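PDB 1RT8: fimbrin from Schizosaccharomyces pombe, which binds and crosslinks actin filaments, associates with the actin structures behind cell polarity, and takes part in cytokinesis, mating and spore formation. Local coordinates for residues 283-288 with 491-496; 460-463 with 468-471; 362-367 with 390-395; 127-132 with 160-165; 91-96 with 105-110. All coordinates share one frame; numbering follows the deposited sequence.

Contact 1. Residues 283-288 with 491-496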
# COMPACT_ATOMS: atom_id res chain seq x y z
N GLY A 283 -17.44 -1.57 -9.04
CA GLY A 283 -17.73 -1.63 -7.62
C GLY A 283 -16.54 -2.09 -6.81
O GLY A 283 -16.26 -1.54 -5.75
N GLU A 284 -15.82 -3.10 -7.32
CA GLU A 284 -14.64 -3.60 -6.61
C GLU A 284 -13.54 -2.56 -6.56
O GLU A 284 -12.87 -2.40 -5.54
CB GLU A 284 -14.10 -4.87 -7.28
CG GLU A 284 -14.93 -6.14 -7.06
CD GLU A 284 -15.21 -6.41 -5.58
OE1 GLU A 284 -14.27 -6.35 -4.77
OE2 GLU A 284 -16.37 -6.69 -5.24
N ARG A 285 -13.35 -1.84 -7.67
CA ARG A 285 -12.31 -0.81 -7.72
C ARG A 285 -12.59 0.31 -6.73
O ARG A 285 -11.68 0.74 -6.00
CB ARG A 285 -12.18 -0.25 -9.14
CG ARG A 285 -11.46 -1.19 -10.10
CD ARG A 285 -10.08 -1.52 -9.58
NE ARG A 285 -9.28 -0.32 -9.35
CZ ARG A 285 -8.37 -0.19 -8.39
NH1 ARG A 285 -8.14 -1.20 -7.57
NH2 ARG A 285 -7.72 0.95 -8.23
N GLU A 286 -13.83 0.79 -6.68
CA GLU A 286 -14.18 1.85 -5.75
C GLU A 286 -13.90 1.37 -4.34
O GLU A 286 -13.33 2.10 -3.53
CB GLU A 286 -15.67 2.23 -5.87
CG GLU A 286 -16.07 2.81 -7.23
CD GLU A 286 -17.50 3.34 -7.26
OE1 GLU A 286 -18.36 2.78 -6.55
OE2 GLU A 286 -17.77 4.30 -8.00
N ALA A 287 -14.27 0.12 -4.06
CA ALA A 287 -14.06 -0.46 -2.74
C ALA A 287 -12.58 -0.44 -2.36
O ALA A 287 -12.23 -0.09 -1.23
CB ALA A 287 -14.59 -1.91 -2.70
N ARG A 288 -11.71 -0.80 -3.30
CA ARG A 288 -10.27 -0.81 -3.04
C ARG A 288 -9.71 0.60 -2.89
O ARG A 288 -8.81 0.82 -2.08
CB ARG A 288 -9.53 -1.55 -4.17
CG ARG A 288 -9.52 -3.07 -3.98
CD ARG A 288 -9.05 -3.79 -5.25
NE ARG A 288 -9.08 -5.25 -5.11
CZ ARG A 288 -8.23 -5.95 -4.36
NH1 ARG A 288 -7.27 -5.34 -3.68
NH2 ARG A 288 -8.34 -7.28 -4.30
N LEU A 491 -5.72 3.84 -9.63
CA LEU A 491 -4.73 3.24 -10.51
C LEU A 491 -5.02 3.72 -11.94
O LEU A 491 -6.10 4.27 -12.22
CB LEU A 491 -4.81 1.71 -10.46
CG LEU A 491 -4.26 0.97 -9.24
CD1 LEU A 491 -4.60 -0.52 -9.36
CD2 LEU A 491 -2.75 1.16 -9.16
N PRO A 492 -4.07 3.52 -12.86
CA PRO A 492 -4.27 3.95 -14.24
C PRO A 492 -5.57 3.43 -14.85
O PRO A 492 -6.30 4.16 -15.54
CB PRO A 492 -3.04 3.39 -14.95
CG PRO A 492 -1.98 3.48 -13.88
CD PRO A 492 -2.71 2.98 -12.66
N GLU A 493 -5.87 2.17 -14.58
CA GLU A 493 -7.06 1.53 -15.12
C GLU A 493 -8.36 2.23 -14.75
O GLU A 493 -9.35 2.13 -15.47
CB GLU A 493 -7.11 0.07 -14.68
CG GLU A 493 -7.46 -0.12 -13.22
CD GLU A 493 -7.66 -1.58 -12.87
OE1 GLU A 493 -6.68 -2.26 -12.51
OE2 GLU A 493 -8.81 -2.05 -12.96
N ASP A 494 -8.38 2.95 -13.63
CA ASP A 494 -9.60 3.64 -13.24
C ASP A 494 -9.90 4.80 -14.18
O ASP A 494 -11.07 5.13 -14.43
CB ASP A 494 -9.49 4.11 -11.79
CG ASP A 494 -9.33 2.95 -10.82
OD1 ASP A 494 -10.08 1.96 -10.97
OD2 ASP A 494 -8.47 3.03 -9.92
N ILE A 495 -8.85 5.42 -14.71
CA ILE A 495 -9.02 6.52 -15.67
C ILE A 495 -9.35 5.93 -17.05
O ILE A 495 -10.29 6.39 -17.72
CB ILE A 495 -7.73 7.37 -15.75
CG1 ILE A 495 -7.57 8.20 -14.47
CG2 ILE A 495 -7.75 8.26 -16.99
CD1 ILE A 495 -6.24 8.92 -14.38
N VAL A 496 -8.60 4.92 -17.48
CA VAL A 496 -8.84 4.29 -18.79
C VAL A 496 -10.28 3.76 -18.91
O VAL A 496 -10.90 3.87 -19.98
CB VAL A 496 -7.82 3.14 -19.05
CG1 VAL A 496 -8.18 2.39 -20.34
CG2 VAL A 496 -6.42 3.71 -19.14
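Arg285 and Asp494 meet flat, edge to edge: guanidinium and carboxylate are nearly coplanar, their planes only 6° apart, although the two side chains as a whole cross at about a right angle. The grip is side-on. NE of Arg285 donates a hydrogen bond to OD1 of Asp494 at 2.9 Å, and NH2 of Arg285 reaches OD2 of the same carboxylate at 2.8 Å, each oxygen using its syn lone pair and each bond running almost straight. The arginine chain folds at chi2 and chi3 (-58° and -57°) to present this edge. OD2 of Asp494 accepts a second hydrogen bond on its anti side, tilted out of the carboxylate plane, from the backbone N of Leu491 at 2.9 Å, and Arg499 forms a further salt bridge at OD1, so the carboxylate is firmly fixed. Over one face of the guanidinium lies the Leu491 side chain, with CD1 3.6 Å from NH2 of Arg285. Glu493 comes in obliquely; its OE2, salt-bridged to Arg499, stands 3.6 Å from CD of Arg285, well out of the guanidinium plane, probably adding charge attraction but no bond. An alanine at Arg285 would remove both bonds and would probably leave Asp494 leaning on Arg499 alone for charge compensation. This is a bidentate salt bridge between calponin-homology domains, tying helix 282-296 of CH3 to helix 492-496 of CH4.

Contact 2. Residues 460-463 with 468-471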
# COMPACT_ATOMS: atom_id res chain seq x y z
N LEU A 460 6.37 12.09 -24.74
CA LEU A 460 6.16 10.92 -23.91
C LEU A 460 4.68 10.58 -23.79
O LEU A 460 4.30 9.67 -23.05
CB LEU A 460 6.72 11.15 -22.50
CG LEU A 460 8.19 11.57 -22.38
CD1 LEU A 460 8.54 11.81 -20.92
CD2 LEU A 460 9.07 10.48 -22.96
N VAL A 461 3.84 11.32 -24.52
CA VAL A 461 2.40 11.10 -24.48
C VAL A 461 1.91 10.41 -25.75
O VAL A 461 2.12 10.89 -26.86
CB VAL A 461 1.64 12.44 -24.31
CG1 VAL A 461 0.13 12.22 -24.45
CG2 VAL A 461 1.96 13.05 -22.95
N THR A 462 1.25 9.27 -25.57
CA THR A 462 0.74 8.53 -26.72
C THR A 462 -0.63 9.10 -27.05
O THR A 462 -1.07 10.07 -26.43
CB THR A 462 0.58 7.03 -26.41
OG1 THR A 462 -0.61 6.82 -25.65
CG2 THR A 462 1.78 6.53 -25.61
N ASP A 463 -1.30 8.50 -28.02
CA ASP A 463 -2.62 8.96 -28.40
C ASP A 463 -3.64 8.06 -27.70
O ASP A 463 -4.84 8.22 -27.88
CB ASP A 463 -2.79 8.89 -29.92
CG ASP A 463 -2.86 7.47 -30.44
OD1 ASP A 463 -2.15 6.59 -29.90
OD2 ASP A 463 -3.63 7.23 -31.39
N GLU A 468 -3.42 -0.44 -23.99
CA GLU A 468 -2.06 -0.39 -23.45
C GLU A 468 -1.50 1.02 -23.49
O GLU A 468 -0.86 1.46 -22.53
CB GLU A 468 -1.13 -1.33 -24.22
CG GLU A 468 0.30 -1.32 -23.69
CD GLU A 468 0.37 -1.54 -22.18
OE1 GLU A 468 -0.13 -2.58 -21.70
OE2 GLU A 468 0.93 -0.68 -21.47
N LEU A 469 -1.72 1.73 -24.59
CA LEU A 469 -1.21 3.08 -24.70
C LEU A 469 -1.94 4.01 -23.73
O LEU A 469 -1.35 4.92 -23.16
CB LEU A 469 -1.37 3.58 -26.14
CG LEU A 469 -0.48 2.88 -27.19
CD1 LEU A 469 -0.84 3.39 -28.58
CD2 LEU A 469 0.99 3.14 -26.87
N ALA A 470 -3.24 3.79 -23.54
CA ALA A 470 -4.02 4.61 -22.62
C ALA A 470 -3.48 4.44 -21.20
O ALA A 470 -3.25 5.43 -20.51
CB ALA A 470 -5.48 4.23 -22.69
N ILE A 471 -3.27 3.19 -20.78
CA ILE A 471 -2.76 2.91 -19.44
C ILE A 471 -1.41 3.59 -19.20
O ILE A 471 -1.13 4.04 -18.09
CB ILE A 471 -2.64 1.39 -19.18
CG1 ILE A 471 -4.01 0.80 -18.83
CG2 ILE A 471 -1.71 1.13 -18.00
CD1 ILE A 471 -5.06 1.01 -19.87
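The hydroxyl OG1 of Thr462 is the polar centre here. It gives a weak hydrogen bond to the backbone O of Leu469, 3.2 Å away, and its stronger partner is the backbone N of Gly464, just beyond the segment. With chi1 at 78°, OG1 sits between the backbone N and the carbonyl carbon of its own residue, which turns it to the helix while CG2 lies beside the backbone N. The same hydroxyl also rests against the base of the leucine side chain, 3.4 Å from CB of Leu469.

The rest is packing. Thr462 and Leu469 meet at a slant, the methyl CG2 of Thr462 touching the branch end CD2 of Leu469 at 3.7 Å, while CB of Thr462 is 3.9 Å from the same methyl. The other branch of the leucine goes to Asp463: OD1 of Asp463 lies 3.7 Å from CD1 of Leu469. Although the CB of Asp463 starts off away from the helix, its carboxylate swings back, and OD1 has its hydrogen bond with OG of Ser465. Leu469 is thus straddled, one methyl on the threonine and the other by the aspartate.

All this happens at the surface of CH4, where the chain comes off helix 442-451 and turns into helix 467-483. The backbone N of Thr462 is bonded to Asn473 further along that helix, and Thr466 OG1 takes the N-H of Leu469 in its first turn. From the same turn of helix 467-483, Ala470 and Ile471 pack against helix 492-496.

Contact 3. Residues 362-367 with 390-395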
# COMPACT_ATOMS: atom_id res chain seq x y z
N GLN A 362 -23.75 16.80 8.25
CA GLN A 362 -22.66 17.42 7.51
C GLN A 362 -23.01 17.77 6.06
O GLN A 362 -22.14 18.24 5.31
CB GLN A 362 -21.44 16.52 7.55
CG GLN A 362 -20.74 16.55 8.89
CD GLN A 362 -19.49 15.70 8.90
OE1 GLN A 362 -18.87 15.48 7.86
NE2 GLN A 362 -19.09 15.25 10.09
N GLY A 363 -24.26 17.56 5.68
CA GLY A 363 -24.67 17.90 4.33
C GLY A 363 -24.62 16.77 3.30
O GLY A 363 -24.95 17.00 2.14
N PHE A 364 -24.22 15.58 3.72
CA PHE A 364 -24.16 14.44 2.80
C PHE A 364 -25.54 14.21 2.19
O PHE A 364 -26.57 14.59 2.76
CB PHE A 364 -23.77 13.14 3.53
CG PHE A 364 -22.36 13.12 4.08
CD1 PHE A 364 -21.55 14.25 4.05
CD2 PHE A 364 -21.86 11.94 4.65
CE1 PHE A 364 -20.26 14.21 4.60
CE2 PHE A 364 -20.58 11.89 5.19
CZ PHE A 364 -19.77 13.03 5.17
N SER A 365 -25.57 13.58 1.02
CA SER A 365 -26.83 13.25 0.39
C SER A 365 -26.99 11.75 0.68
O SER A 365 -26.37 10.91 0.02
CB SER A 365 -26.76 13.51 -1.12
OG SER A 365 -27.96 13.11 -1.75
N LEU A 366 -27.81 11.42 1.67
CA LEU A 366 -28.02 10.03 2.08
C LEU A 366 -29.50 9.65 2.21
O LEU A 366 -29.84 8.65 2.84
CB LEU A 366 -27.32 9.79 3.42
CG LEU A 366 -25.83 10.16 3.50
CD1 LEU A 366 -25.38 10.15 4.95
CD2 LEU A 366 -24.99 9.17 2.68
N VAL A 367 -30.38 10.44 1.61
CA VAL A 367 -31.82 10.22 1.70
C VAL A 367 -32.32 8.77 1.60
O VAL A 367 -33.23 8.39 2.34
CB VAL A 367 -32.57 11.07 0.65
CG1 VAL A 367 -34.04 11.17 1.04
CG2 VAL A 367 -31.93 12.45 0.55
N MET A 390 -16.08 10.96 1.16
CA MET A 390 -14.93 11.37 0.37
C MET A 390 -15.24 12.64 -0.42
O MET A 390 -14.43 13.56 -0.47
CB MET A 390 -14.51 10.27 -0.62
CG MET A 390 -13.49 10.73 -1.66
SD MET A 390 -12.88 9.39 -2.76
CE MET A 390 -11.70 8.60 -1.70
N ARG A 391 -16.42 12.68 -1.03
CA ARG A 391 -16.82 13.82 -1.84
C ARG A 391 -16.92 15.13 -1.04
O ARG A 391 -16.47 16.18 -1.51
CB ARG A 391 -18.15 13.54 -2.53
CG ARG A 391 -18.62 14.67 -3.44
CD ARG A 391 -17.64 14.89 -4.59
NE ARG A 391 -18.05 15.99 -5.45
CZ ARG A 391 -17.88 17.28 -5.18
NH1 ARG A 391 -17.30 17.66 -4.05
NH2 ARG A 391 -18.28 18.21 -6.05
N MET A 392 -17.53 15.07 0.14
CA MET A 392 -17.67 16.26 0.96
C MET A 392 -16.31 16.74 1.41
O MET A 392 -16.06 17.94 1.48
CB MET A 392 -18.55 15.99 2.18
CG MET A 392 -18.85 17.24 2.99
SD MET A 392 -19.61 18.53 1.98
CE MET A 392 -21.29 17.92 1.83
N ASN A 393 -15.41 15.80 1.70
CA ASN A 393 -14.07 16.14 2.14
C ASN A 393 -13.36 16.95 1.05
O ASN A 393 -12.65 17.91 1.36
CB ASN A 393 -13.27 14.87 2.43
CG ASN A 393 -11.92 15.16 3.05
OD1 ASN A 393 -10.93 14.52 2.72
ND2 ASN A 393 -11.87 16.11 3.98
N ILE A 394 -13.56 16.57 -0.21
CA ILE A 394 -12.95 17.29 -1.33
C ILE A 394 -13.47 18.73 -1.36
O ILE A 394 -12.70 19.67 -1.52
CB ILE A 394 -13.27 16.62 -2.68
CG1 ILE A 394 -12.46 15.32 -2.83
CG2 ILE A 394 -12.94 17.56 -3.83
CD1 ILE A 394 -12.82 14.54 -4.08
N THR A 395 -14.78 18.90 -1.19
CA THR A 395 -15.39 20.22 -1.19
C THR A 395 -14.82 21.09 -0.08
O THR A 395 -14.43 22.24 -0.31
CB THR A 395 -16.92 20.14 -0.98
OG1 THR A 395 -17.52 19.43 -2.07
CG2 THR A 395 -17.53 21.55 -0.90
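Gln362 touches Met392 through its backbone, at the C-terminal end of helix 345-361, where a Schellman motif closes the helix in the third calponin-homology domain. Its carbonyl O lies 3.6 Å from CE of Met392, while its side chain goes to Tyr320 on helix 314-323. Gly363 follows with the positive phi (94°) of the motif. A side chain there would jam against the carbonyl O of Gln362, and it would also press on the methionine methyl; the glycine's own O stands 3.8 Å from CE of Met392. Phe364 comes next, buried, and here the backbone comes nearest to Met392. Its ring reaches to helix 379-397, where it also packs on Met389, and crosses the methionine at a slant.

Met392 answers from the helix with a bent chain: CG lies opposite the backbone N (chi1 -174°), then the chain bends at chi2 and chi3, bringing the methyl CE up to the two carbonyl oxygens. An alanine in place of Met392 would remove CG, SD and CE, and would probably open a gap beside the Gln362 and Gly363 carbonyl oxygens. The root of the chain makes the closest ring contact, CB of Met392 lying 3.5 Å from CE1 of Phe364.

Contact 4. Residues 127-132 with 160-165. With SO4 (sulfate ion), chain C.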
# COMPACT_ATOMS: atom_id res chain seq x y z
N ILE A 127 8.24 -0.85 2.40
CA ILE A 127 8.25 -1.15 0.97
C ILE A 127 8.59 -2.63 0.73
O ILE A 127 7.91 -3.30 -0.05
CB ILE A 127 9.25 -0.24 0.20
CG1 ILE A 127 8.81 1.22 0.32
CG2 ILE A 127 9.29 -0.62 -1.28
CD1 ILE A 127 9.72 2.22 -0.37
N ILE A 128 9.62 -3.13 1.41
CA ILE A 128 10.04 -4.53 1.27
C ILE A 128 8.94 -5.47 1.72
O ILE A 128 8.67 -6.49 1.06
CB ILE A 128 11.30 -4.84 2.12
CG1 ILE A 128 12.53 -4.17 1.51
CG2 ILE A 128 11.51 -6.36 2.19
CD1 ILE A 128 13.80 -4.40 2.31
N ARG A 129 8.30 -5.14 2.84
CA ARG A 129 7.22 -5.95 3.38
C ARG A 129 6.04 -6.02 2.42
O ARG A 129 5.46 -7.08 2.22
CB ARG A 129 6.76 -5.38 4.73
CG ARG A 129 5.48 -5.99 5.29
CD ARG A 129 5.23 -5.50 6.72
NE ARG A 129 3.98 -5.99 7.28
CZ ARG A 129 2.78 -5.59 6.89
NH1 ARG A 129 2.66 -4.68 5.93
NH2 ARG A 129 1.69 -6.08 7.47
N ARG A 130 5.69 -4.88 1.82
CA ARG A 130 4.58 -4.83 0.88
C ARG A 130 4.82 -5.73 -0.34
O ARG A 130 3.88 -6.25 -0.92
CB ARG A 130 4.34 -3.39 0.42
CG ARG A 130 3.32 -3.24 -0.73
CD ARG A 130 1.95 -3.76 -0.33
NE ARG A 130 0.99 -3.70 -1.44
CZ ARG A 130 1.04 -4.46 -2.53
NH1 ARG A 130 2.00 -5.36 -2.69
NH2 ARG A 130 0.13 -4.31 -3.49
N GLY A 131 6.08 -5.93 -0.70
CA GLY A 131 6.39 -6.76 -1.86
C GLY A 131 6.59 -8.24 -1.62
O GLY A 131 6.54 -9.04 -2.56
N LEU A 132 6.81 -8.63 -0.36
CA LEU A 132 7.06 -10.02 0.00
C LEU A 132 6.24 -11.10 -0.70
O LEU A 132 6.81 -12.05 -1.22
CB LEU A 132 6.93 -10.19 1.52
CG LEU A 132 7.95 -9.40 2.34
CD1 LEU A 132 7.68 -9.63 3.81
CD2 LEU A 132 9.37 -9.83 1.97
N LEU A 160 -5.53 -10.07 2.98
CA LEU A 160 -5.06 -9.95 4.36
C LEU A 160 -3.60 -9.53 4.33
O LEU A 160 -2.93 -9.66 3.31
CB LEU A 160 -5.19 -11.29 5.07
CG LEU A 160 -6.59 -11.85 5.28
CD1 LEU A 160 -6.49 -13.24 5.88
CD2 LEU A 160 -7.38 -10.93 6.20
N PRO A 161 -3.09 -9.02 5.46
CA PRO A 161 -1.67 -8.62 5.45
C PRO A 161 -0.80 -9.88 5.42
O PRO A 161 -1.27 -10.97 5.76
CB PRO A 161 -1.53 -7.83 6.75
CG PRO A 161 -2.55 -8.48 7.66
CD PRO A 161 -3.73 -8.69 6.74
N PRO A 162 0.47 -9.75 5.00
CA PRO A 162 1.43 -10.86 4.91
C PRO A 162 1.40 -11.82 6.11
O PRO A 162 1.25 -13.03 5.95
CB PRO A 162 2.77 -10.15 4.78
CG PRO A 162 2.41 -8.92 4.01
CD PRO A 162 1.13 -8.47 4.67
N GLU A 163 1.54 -11.27 7.32
CA GLU A 163 1.55 -12.07 8.54
C GLU A 163 0.33 -12.97 8.71
O GLU A 163 0.44 -14.07 9.26
CB GLU A 163 1.70 -11.17 9.77
CG GLU A 163 2.96 -10.31 9.79
CD GLU A 163 2.74 -8.92 9.19
OE1 GLU A 163 1.79 -8.75 8.39
OE2 GLU A 163 3.53 -8.01 9.51
N LYS A 164 -0.84 -12.52 8.25
CA LYS A 164 -2.04 -13.32 8.42
C LYS A 164 -2.29 -14.37 7.35
O LYS A 164 -3.24 -15.16 7.44
CB LYS A 164 -3.25 -12.40 8.60
CG LYS A 164 -3.19 -11.66 9.92
CD LYS A 164 -4.32 -10.67 10.10
CE LYS A 164 -4.12 -9.86 11.37
NZ LYS A 164 -5.21 -8.86 11.58
N ILE A 165 -1.45 -14.38 6.33
CA ILE A 165 -1.57 -15.38 5.28
C ILE A 165 -0.51 -16.45 5.53
O ILE A 165 -0.74 -17.64 5.34
CB ILE A 165 -1.34 -14.76 3.88
CG1 ILE A 165 -2.51 -13.86 3.51
CG2 ILE A 165 -1.17 -15.86 2.84
CD1 ILE A 165 -2.34 -13.14 2.18
S SO4 C . -1.51 -3.90 6.99
O1 SO4 C . 0.08 -3.59 7.05
O2 SO4 C . -1.66 -4.82 5.89
O3 SO4 C . -1.92 -4.39 8.14
O4 SO4 C . -2.07 -2.62 6.63
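Arg129 and Glu163 carry the ionic part, a side-on salt bridge. NE of Arg129 bonds at 3.0 Å to OE2 of Glu163, which lies in the guanidinium plane, while NH2 of Arg129 reaches OE1 of Glu163 at 2.8 Å, an oxygen tilted 28° from that plane. The grip is therefore twisted, with the two flat groups 47° apart. Arg129 spans the gap with a chain extended from CG to NE, and Glu163 bends at chi2 (93°) to bring its carboxylate round.

The bridge spans two domains: helix 117-131 belongs to CH1 and helix 162-176 to CH2, the tandem that makes up the first actin-binding region. Nearby, Leu132 packs on Ala256 and Glu163 on Leu252, both on helix 248-261 of CH2.

Van der Waals contact comes from the prolines that lead into the second helix. CD of Pro162 sits over one face of the guanidinium, 3.7 Å from NH2 of Arg129, and CB of Pro161 lies at the same distance from that nitrogen.

The same guanidinium also meets an anion. A sulfate ion, probably from the crystallisation liquor, takes weak hydrogen bonds through its O1 from NH1 and NH2 of Arg129, each 3.0 Å long, and its O2 lies 3.1 Å from CB of Pro161.

Contact 5. Residues 91-96 with 105-110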
# COMPACT_ATOMS: atom_id res chain seq x y z
N VAL A 91 7.43 11.95 -5.41
CA VAL A 91 6.97 10.76 -6.14
C VAL A 91 7.07 9.52 -5.23
O VAL A 91 6.17 8.69 -5.20
CB VAL A 91 7.80 10.51 -7.41
CG1 VAL A 91 7.41 9.19 -8.04
CG2 VAL A 91 7.59 11.65 -8.40
N VAL A 92 8.19 9.40 -4.52
CA VAL A 92 8.42 8.29 -3.60
C VAL A 92 7.36 8.28 -2.50
O VAL A 92 6.63 7.30 -2.32
CB VAL A 92 9.82 8.39 -2.94
CG1 VAL A 92 9.90 7.49 -1.71
CG2 VAL A 92 10.90 8.01 -3.95
N ILE A 93 7.27 9.39 -1.77
CA ILE A 93 6.34 9.53 -0.65
C ILE A 93 4.88 9.28 -1.02
O ILE A 93 4.20 8.50 -0.37
CB ILE A 93 6.44 10.94 -0.02
CG1 ILE A 93 7.78 11.11 0.70
CG2 ILE A 93 5.25 11.17 0.94
CD1 ILE A 93 7.99 10.16 1.85
N ASN A 94 4.40 9.95 -2.06
CA ASN A 94 3.01 9.80 -2.46
C ASN A 94 2.66 8.48 -3.10
O ASN A 94 1.49 8.07 -3.08
CB ASN A 94 2.62 10.98 -3.34
CG ASN A 94 2.68 12.28 -2.58
OD1 ASN A 94 2.18 12.36 -1.46
ND2 ASN A 94 3.30 13.30 -3.16
N SER A 95 3.65 7.80 -3.66
CA SER A 95 3.40 6.49 -4.24
C SER A 95 3.25 5.52 -3.06
O SER A 95 2.32 4.72 -3.00
CB SER A 95 4.57 6.04 -5.13
OG SER A 95 4.67 6.82 -6.30
N ALA A 96 4.18 5.62 -2.12
CA ALA A 96 4.18 4.76 -0.94
C ALA A 96 2.84 4.83 -0.21
O ALA A 96 2.33 3.81 0.24
CB ALA A 96 5.31 5.17 0.01
N THR A 105 3.60 8.60 7.61
CA THR A 105 3.11 9.90 8.05
C THR A 105 4.30 10.64 8.65
O THR A 105 4.50 11.83 8.41
CB THR A 105 2.03 9.74 9.13
OG1 THR A 105 0.97 8.90 8.65
CG2 THR A 105 1.47 11.10 9.52
N ASN A 106 5.08 9.91 9.43
CA ASN A 106 6.24 10.49 10.08
C ASN A 106 7.37 10.82 9.10
O ASN A 106 8.41 11.35 9.51
CB ASN A 106 6.75 9.52 11.15
CG ASN A 106 7.56 10.22 12.22
OD1 ASN A 106 8.07 9.57 13.14
ND2 ASN A 106 7.68 11.54 12.12
N ILE A 107 7.18 10.53 7.81
CA ILE A 107 8.23 10.82 6.83
C ILE A 107 7.77 11.71 5.67
O ILE A 107 6.73 11.48 5.06
CB ILE A 107 8.84 9.50 6.26
CG1 ILE A 107 10.12 9.82 5.48
CG2 ILE A 107 7.81 8.79 5.39
CD1 ILE A 107 10.90 8.60 5.04
N GLY A 108 8.57 12.74 5.38
CA GLY A 108 8.27 13.66 4.30
C GLY A 108 9.43 13.77 3.33
O GLY A 108 10.52 13.30 3.63
N ALA A 109 9.20 14.38 2.18
CA ALA A 109 10.24 14.51 1.16
C ALA A 109 11.53 15.06 1.74
O ALA A 109 12.62 14.61 1.38
CB ALA A 109 9.75 15.40 0.01
N GLY A 110 11.41 16.03 2.65
CA GLY A 110 12.58 16.62 3.27
C GLY A 110 13.34 15.68 4.19
O GLY A 110 14.55 15.82 4.38
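Ile93 on helix 82-99 reaches across to Ile107 and to the start of helix 109-113, a helix-to-loop packing inside the first calponin-homology domain. The tight side is buried and centres on that one isoleucine. Its long branch does the touching: CG1 lies beside the backbone N of its own residue (chi1 -69°), and the chain then bends (chi2 -62°) to push CD1 against the loop. There CD1 of Ile93 meets the methyl CG2 of Ile107 at 3.8 Å, the two side chains meeting at a slant. Both isoleucines are buried, and both also pack on Ile112 of helix 109-113. Ile107 reaches on to Leu119 and Leu123 of helix 117-131, while Ile104 closes in on Ile93 from the loop.

Toward the helix start the contact is partly exposed, and the loop side offers backbone atoms alone. Gly108, at the N-cap position, has no side chain; its C is 4.1 Å from CG1 of Ile93. Its own N-H bonds to OD2 of Asp111, further into the short helix. Ala109 is likewise partly exposed, and its methyl makes no close approach to helix 82-99, so the isoleucine rests against the peptide. The contact there is between CG1 of Ile93 and the backbone N of Ala109, 3.9 Å apart, while on the tight side CD1 of Ile93 comes to 3.7 Å from the backbone O of Ile107.

How the contacts relate
Along the chain contact 5 comes first, then contact 4, and both close before contact 1 opens; contacts 3 and 2, in that order, are nested inside the long loop that contact 1 closes. Contacts 5, 3 and 2 are internal to CH1, CH3 and CH4, whereas contact 4 joins CH1 to CH2 and contact 1 joins CH3 to CH4. Each actin-binding region thus has one salt-bridged seam here, their centres about 22 Å apart, consistent with two paired-domain units in one crosslinking core. Contacts 1 and 2 touch directly, Val496 packing on Ala470 and Ile471, so helices 467-483 and 492-496 connect them. Contacts 2 and 3 lie about 34 Å apart between centres.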